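Local coordinates for putative methyl-accepting chemotaxis signal transduction protein (Campylobacter jejuni subsp. jejuni serotype O:2, PDB 4XMR), which probably senses amino acids such as isoleucine through a periplasmic tandem PAS sensory domain and relays the signal across the membrane in chemotaxis, at residues 187-191 with 192-196; 231-235 with 236-240. All coordinates share one frame; numbering follows the deposited sequence.

Contact 1 of 2, residues 187-191 with 192-196; sequences FAATN and KELLN
Asn191 holds the start of the 3-10 segment 192-195 with two of its own oxygens. Its side-chain OD1 accepts the backbone N-H of Glu193, with N and OD1 3.1 Å apart. The donor stands above the amide plane, 55° out of it. The second oxygen is the backbone O of Asn191, which takes the N-H of Leu194 at an N to O distance of 2.9 Å. This bond closes the first turn of the 3-10 segment. With chi1 at 174°, Asn191 CG lies opposite the backbone N and beside the carbonyl carbon, which brings the amide round to the chain that follows. OD1 also rests on Glu193 CB, 3.3 Å away.

The apolar side of the turn packs on the strand. Leu194 CB meets Ala189 CB at 3.8 Å. Both side chains also lie on Phe178 of strand 177-180. Leu195 lays its CD2 branch along the strand, 3.9 Å from Ala188 CA and 4.1 Å from Ala189 CB. The two leucines thus pack the 3-10 turn back on the end of strand 186-189. The backbone N of Lys192 is satisfied by a water at 3.0 Å, which also gives a weak bond to Thr190 O.

Further out, Thr190 OG1 is anchored on the backbone O of Thr177, and Ala189 N bonds to Gln167 OE1 of helix 163-171. His201 NE2 pairs with the backbone O of Leu194. A classic beta bulge sets Phe187 and Ala188 together opposite Leu179 of strand 177-180.

The turn joins the edge strand of the five-stranded antiparallel sheet to the loop leading to helix 202-211. Its local motif is an Asx turn made by Asn191, overlapping the first backbone turn of a short 3-10 segment.

Contact 2 of 2, residues 231-235 with 236-240; sequences TKVFA and YTACI
Thr231 and Ala238 pair across a tight antiparallel beta hairpin, closed by a type II' turn from Val233 to Tyr236. Each gives its N-H to the other's O: Thr231 N to Ala238 O is 2.8 Å, and Ala238 N to Thr231 O is also 2.8 Å. Nearer the turn, Val233 N bonds to Tyr236 O at 2.9 Å, and Tyr236 N returns a bond to Val233 O. Phe234 takes a positive phi of 50°, as the second position of this turn type requires.

The strands are packed on both faces. One carries Thr231, Val233, Tyr236 and Ala238. Val233 CG2 touches Ala238 CB at 4.0 Å. Val233 O lies at the edge of the Tyr236 ring, near its plane. Val29 of the long helix 9-48 lies against both Val233 and Tyr236. On the other face Thr237 is buried, and Tyr208 of helix 202-211 touches both it and Lys232. Cys239 points to this face too, and its disulfide to Cys230 ties strand 236-243 to strand 224-233.

The turn end is the open part, where Lys232, Phe234 and Ala235 are exposed. Two successive kinks in the Lys232 chain, chi2 -54° and chi3 -64°, curl it back over the turn. NZ bonds to Ala235 O at 3.3 Å, from above the carbonyl plane, and makes a weak bond to Tyr236 O, also at 3.3 Å. The same corner holds a water that gives a hydrogen to Ala235 O at 2.9 Å and accepts one from Thr237 OG1 at 2.7 Å.

In the fold
Both contacts belong to the same five-stranded antiparallel sheet, apart from the isoleucine pocket. Contact 1 lies at an edge strand and the loop after it; contact 2 joins two adjacent strands further in. Their centres are about 15 Å apart, yet they touch: Phe187 CZ is 3.5 Å from Tyr236 OH, with the ring planes at about 45°. In contact 1 only Ala188 and Ala189 are buried, and a side-chain amide and two leucines shape the more exposed 3-10 turn. Contact 2 has buried strand residues, Thr231, Val233, Thr237 and Ala238, joined by paired backbone bonds; its turn is exposed, topped by a folded lysine. Strand 177-180 lies between them and bonds to both.

Contact 1 of 2, residues 187-191 with 192-196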
ATOM      1  N   PHE B 187      10.828  -0.473  16.856  1.00 17.35           N
ATOM      2  CA  PHE B 187       9.406  -0.437  16.531  1.00 16.96           C
ATOM      3  C   PHE B 187       9.026  -1.501  15.500  1.00 15.68           C
ATOM      4  O   PHE B 187       8.004  -2.170  15.640  1.00 20.59           O
ATOM      5  CB  PHE B 187       9.026   0.969  16.045  1.00 18.18           C
ATOM      6  CG  PHE B 187       7.622   1.079  15.514  1.00 18.83           C
ATOM      7  CD1 PHE B 187       6.567   1.363  16.361  1.00 23.41           C
ATOM      8  CD2 PHE B 187       7.368   0.935  14.158  1.00 20.98           C
ATOM      9  CE1 PHE B 187       5.277   1.477  15.871  1.00 26.21           C
ATOM     10  CE2 PHE B 187       6.087   1.044  13.658  1.00 20.91           C
ATOM     11  CZ  PHE B 187       5.039   1.314  14.517  1.00 23.31           C
ATOM     12  N   ALA B 188       9.845  -1.647  14.464  1.00 15.19           N
ATOM     13  CA  ALA B 188       9.597  -2.630  13.407  1.00 13.76           C
ATOM     14  C   ALA B 188      10.928  -3.152  12.876  1.00 14.90           C
ATOM     15  O   ALA B 188      11.932  -2.446  12.940  1.00 14.86           O
ATOM     16  CB  ALA B 188       8.793  -2.014  12.265  1.00 15.26           C
ATOM     17  N   ALA B 189      10.954  -4.385  12.370  1.00 15.29           N
ATOM     18  CA  ALA B 189      12.193  -4.955  11.834  1.00 15.48           C
ATOM     19  C   ALA B 189      11.935  -6.088  10.845  1.00 14.71           C
ATOM     20  O   ALA B 189      10.993  -6.862  11.011  1.00 17.53           O
ATOM     21  CB  ALA B 189      13.085  -5.441  12.978  1.00 16.44           C
ATOM     22  N   THR B 190      12.777  -6.182   9.822  1.00 17.45           N
ATOM     23  CA  THR B 190      12.743  -7.294   8.876  1.00 17.42           C
ATOM     24  C   THR B 190      13.120  -8.592   9.575  1.00 18.68           C
ATOM     25  O   THR B 190      12.474  -9.633   9.400  1.00 21.31           O
ATOM     26  CB  THR B 190      13.713  -7.042   7.736  1.00 20.43           C
ATOM     27  OG1 THR B 190      13.331  -5.832   7.075  1.00 23.96           O
ATOM     28  CG2 THR B 190      13.695  -8.193   6.744  1.00 22.21           C
ATOM     29  N   ASN B 191      14.180  -8.523  10.363  1.00 18.19           N
ATOM     30  CA  ASN B 191      14.565  -9.629  11.221  1.00 19.97           C
ATOM     31  C   ASN B 191      13.841  -9.431  12.544  1.00 20.89           C
ATOM     32  O   ASN B 191      14.233  -8.591  13.348  1.00 20.24           O
ATOM     33  CB  ASN B 191      16.083  -9.627  11.408  1.00 22.38           C
ATOM     34  CG  ASN B 191      16.565 -10.670  12.402  1.00 27.51           C
ATOM     35  OD1 ASN B 191      15.793 -11.495  12.897  1.00 25.86           O
ATOM     36  ND2 ASN B 191      17.864 -10.645  12.690  1.00 29.26           N
ATOM     37  N   LYS B 192      12.769 -10.191  12.757  1.00 21.92           N
ATOM     38  CA  LYS B 192      11.916  -9.979  13.923  1.00 24.94           C
ATOM     39  C   LYS B 192      12.629 -10.225  15.250  1.00 25.46           C
ATOM     40  O   LYS B 192      12.118  -9.854  16.303  1.00 27.18           O
ATOM     41  CB  LYS B 192      10.598 -10.761  13.812  1.00 31.38           C
ATOM     42  CG  LYS B 192       9.644 -10.149  12.784  1.00 35.08           C
ATOM     43  CD  LYS B 192       8.291 -10.855  12.700  1.00 40.08           C
ATOM     44  CE  LYS B 192       7.471 -10.304  11.531  1.00 46.88           C
ATOM     45  NZ  LYS B 192       6.120 -10.919  11.390  1.00 53.11           N
ATOM     46  N   GLU B 193      13.816 -10.825  15.200  1.00 23.61           N
ATOM     47  CA  GLU B 193      14.643 -10.956  16.397  1.00 27.47           C
ATOM     48  C   GLU B 193      15.110  -9.605  16.950  1.00 25.00           C
ATOM     49  O   GLU B 193      15.347  -9.467  18.153  1.00 26.67           O
ATOM     50  CB  GLU B 193      15.849 -11.863  16.137  1.00 27.98           C
ATOM     51  CG  GLU B 193      15.503 -13.337  15.990  1.00 39.66           C
ATOM     52  CD  GLU B 193      16.668 -14.253  16.340  1.00 51.96           C
ATOM     53  OE1 GLU B 193      17.833 -13.802  16.276  1.00 51.70           O
ATOM     54  OE2 GLU B 193      16.419 -15.425  16.692  1.00 60.93           O
ATOM     55  N   LEU B 194      15.250  -8.614  16.076  1.00 23.46           N
ATOM     56  CA  LEU B 194      15.661  -7.275  16.500  1.00 21.49           C
ATOM     57  C   LEU B 194      14.633  -6.617  17.412  1.00 23.19           C
ATOM     58  O   LEU B 194      14.932  -5.618  18.062  1.00 25.01           O
ATOM     59  CB  LEU B 194      15.922  -6.373  15.289  1.00 21.42           C
ATOM     60  CG  LEU B 194      17.131  -6.732  14.429  1.00 22.05           C
ATOM     61  CD1 LEU B 194      17.384  -5.622  13.415  1.00 21.84           C
ATOM     62  CD2 LEU B 194      18.377  -6.993  15.278  1.00 27.19           C
ATOM     63  N   LEU B 195      13.426  -7.177  17.462  1.00 20.51           N
ATOM     64  CA  LEU B 195      12.364  -6.604  18.281  1.00 20.70           C
ATOM     65  C   LEU B 195      12.483  -6.990  19.748  1.00 21.69           C
ATOM     66  O   LEU B 195      11.883  -6.361  20.620  1.00 22.17           O
ATOM     67  CB  LEU B 195      10.996  -7.026  17.752  1.00 21.84           C
ATOM     68  CG  LEU B 195      10.656  -6.508  16.350  1.00 22.41           C
ATOM     69  CD1 LEU B 195       9.298  -7.028  15.913  1.00 23.48           C
ATOM     70  CD2 LEU B 195      10.690  -4.990  16.302  1.00 24.50           C
ATOM     71  N   ASN B 196      13.250  -8.037  20.016  1.00 21.85           N
ATOM     72  CA  ASN B 196      13.410  -8.505  21.381  1.00 22.88           C
ATOM     73  C   ASN B 196      14.125  -7.457  22.229  1.00 21.37           C
ATOM     74  O   ASN B 196      15.142  -6.908  21.816  1.00 22.53           O
ATOM     75  CB  ASN B 196      14.169  -9.831  21.409  1.00 23.56           C
ATOM     76  CG  ASN B 196      13.999 -10.564  22.722  1.00 29.74           C
ATOM     77  OD1 ASN B 196      14.585 -10.184  23.738  1.00 32.41           O
ATOM     78  ND2 ASN B 196      13.198 -11.625  22.708  1.00 31.96           N
TER
HETATM   79  O   HOH W   1      12.230 -12.538  11.046  1.00 30.41           O

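Contact 2 of 2, residues 231-235 with 236-240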
ATOM      1  N   THR B 231      17.920   7.115   8.449  1.00 13.13           N
ATOM      2  CA  THR B 231      17.323   8.370   8.033  1.00 13.14           C
ATOM      3  C   THR B 231      16.034   8.617   8.799  1.00 13.18           C
ATOM      4  O   THR B 231      15.339   7.674   9.202  1.00 14.23           O
ATOM      5  CB  THR B 231      17.041   8.398   6.519  1.00 16.33           C
ATOM      6  OG1 THR B 231      16.643   9.718   6.134  1.00 19.72           O
ATOM      7  CG2 THR B 231      15.948   7.391   6.130  1.00 16.29           C
ATOM      8  N   LYS B 232      15.700   9.886   8.993  1.00 12.93           N
ATOM      9  CA  LYS B 232      14.434  10.225   9.623  1.00 14.81           C
ATOM     10  C   LYS B 232      13.307  10.061   8.619  1.00 14.54           C
ATOM     11  O   LYS B 232      13.420  10.456   7.457  1.00 18.68           O
ATOM     12  CB  LYS B 232      14.463  11.660  10.139  1.00 18.22           C
ATOM     13  CG  LYS B 232      15.440  11.892  11.276  1.00 25.54           C
ATOM     14  CD  LYS B 232      15.212  10.926  12.431  1.00 30.83           C
ATOM     15  CE  LYS B 232      13.846  11.123  13.072  1.00 41.79           C
ATOM     16  NZ  LYS B 232      13.665  10.243  14.258  1.00 57.76           N
ATOM     17  N   VAL B 233      12.218   9.455   9.074  1.00 14.02           N
ATOM     18  CA  VAL B 233      11.001   9.357   8.272  1.00 15.37           C
ATOM     19  C   VAL B 233       9.855   9.748   9.199  1.00 14.85           C
ATOM     20  O   VAL B 233       9.437   8.953  10.049  1.00 15.33           O
ATOM     21  CB  VAL B 233      10.764   7.947   7.698  1.00 16.11           C
ATOM     22  CG1 VAL B 233       9.619   7.992   6.672  1.00 16.70           C
ATOM     23  CG2 VAL B 233      12.038   7.374   7.063  1.00 19.65           C
ATOM     24  N   PHE B 234       9.381  10.984   9.047  1.00 15.69           N
ATOM     25  CA  PHE B 234       8.517  11.604  10.041  1.00 18.52           C
ATOM     26  C   PHE B 234       9.142  11.450  11.438  1.00 18.41           C
ATOM     27  O   PHE B 234      10.311  11.818  11.632  1.00 21.59           O
ATOM     28  CB  PHE B 234       7.081  11.095   9.889  1.00 20.46           C
ATOM     29  CG  PHE B 234       6.505  11.399   8.531  1.00 22.19           C
ATOM     30  CD1 PHE B 234       6.041  12.669   8.239  1.00 24.77           C
ATOM     31  CD2 PHE B 234       6.507  10.448   7.531  1.00 26.10           C
ATOM     32  CE1 PHE B 234       5.545  12.972   6.986  1.00 25.93           C
ATOM     33  CE2 PHE B 234       5.999  10.741   6.273  1.00 24.94           C
ATOM     34  CZ  PHE B 234       5.525  12.006   6.005  1.00 25.65           C
ATOM     35  N   ALA B 235       8.414  10.907  12.405  1.00 20.58           N
ATOM     36  CA  ALA B 235       8.984  10.778  13.744  1.00 22.67           C
ATOM     37  C   ALA B 235       9.861   9.538  13.906  1.00 20.70           C
ATOM     38  O   ALA B 235      10.566   9.405  14.913  1.00 24.22           O
ATOM     39  CB  ALA B 235       7.889  10.804  14.802  1.00 25.80           C
ATOM     40  N   TYR B 236       9.825   8.641  12.917  1.00 17.13           N
ATOM     41  CA  TYR B 236      10.568   7.384  12.985  1.00 15.67           C
ATOM     42  C   TYR B 236      11.997   7.583  12.521  1.00 14.58           C
ATOM     43  O   TYR B 236      12.309   8.518  11.784  1.00 15.42           O
ATOM     44  CB  TYR B 236       9.965   6.304  12.063  1.00 17.01           C
ATOM     45  CG  TYR B 236       8.571   5.812  12.353  1.00 19.28           C
ATOM     46  CD1 TYR B 236       8.307   4.973  13.428  1.00 20.72           C
ATOM     47  CD2 TYR B 236       7.526   6.135  11.499  1.00 23.62           C
ATOM     48  CE1 TYR B 236       7.027   4.507  13.672  1.00 22.74           C
ATOM     49  CE2 TYR B 236       6.250   5.676  11.728  1.00 25.61           C
ATOM     50  CZ  TYR B 236       6.004   4.866  12.813  1.00 23.82           C
ATOM     51  OH  TYR B 236       4.725   4.423  13.026  1.00 26.17           O
ATOM     52  N   THR B 237      12.854   6.656  12.920  1.00 13.80           N
ATOM     53  CA  THR B 237      14.173   6.527  12.318  1.00 12.75           C
ATOM     54  C   THR B 237      14.229   5.176  11.617  1.00 13.10           C
ATOM     55  O   THR B 237      14.002   4.137  12.246  1.00 13.59           O
ATOM     56  CB  THR B 237      15.283   6.607  13.373  1.00 15.12           C
ATOM     57  OG1 THR B 237      15.203   7.874  14.036  1.00 16.79           O
ATOM     58  CG2 THR B 237      16.654   6.461  12.717  1.00 16.72           C
ATOM     59  N   ALA B 238      14.500   5.199  10.313  1.00 11.86           N
ATOM     60  CA  ALA B 238      14.664   3.978   9.533  1.00 11.29           C
ATOM     61  C   ALA B 238      16.146   3.712   9.347  1.00 10.34           C
ATOM     62  O   ALA B 238      16.899   4.617   9.003  1.00 12.05           O
ATOM     63  CB  ALA B 238      13.974   4.098   8.177  1.00 11.88           C
ATOM     64  N   CYS B 239      16.551   2.463   9.548  1.00  9.66           N
ATOM     65  CA  CYS B 239      17.956   2.077   9.395  1.00 11.11           C
ATOM     66  C   CYS B 239      18.112   0.817   8.557  1.00 10.00           C
ATOM     67  O   CYS B 239      17.184  -0.008   8.460  1.00 11.29           O
ATOM     68  CB  CYS B 239      18.584   1.787  10.759  1.00 12.90           C
ATOM     69  SG  CYS B 239      18.614   3.166  11.922  1.00 14.91           S
ATOM     70  N   ILE B 240      19.294   0.669   7.968  1.00 10.18           N
ATOM     71  CA  ILE B 240      19.723  -0.580   7.358  1.00 10.23           C
ATOM     72  C   ILE B 240      21.133  -0.863   7.863  1.00 10.77           C
ATOM     73  O   ILE B 240      21.971   0.049   7.963  1.00 12.23           O
ATOM     74  CB  ILE B 240      19.660  -0.506   5.811  1.00 10.46           C
ATOM     75  CG1 ILE B 240      19.815  -1.894   5.201  1.00 12.14           C
ATOM     76  CG2 ILE B 240      20.678   0.501   5.243  1.00 12.05           C
ATOM     77  CD1 ILE B 240      19.471  -1.936   3.722  1.00 12.49           C
TER
HETATM   78  O   HOH W   2      13.106   8.281  15.739  1.00 25.78           O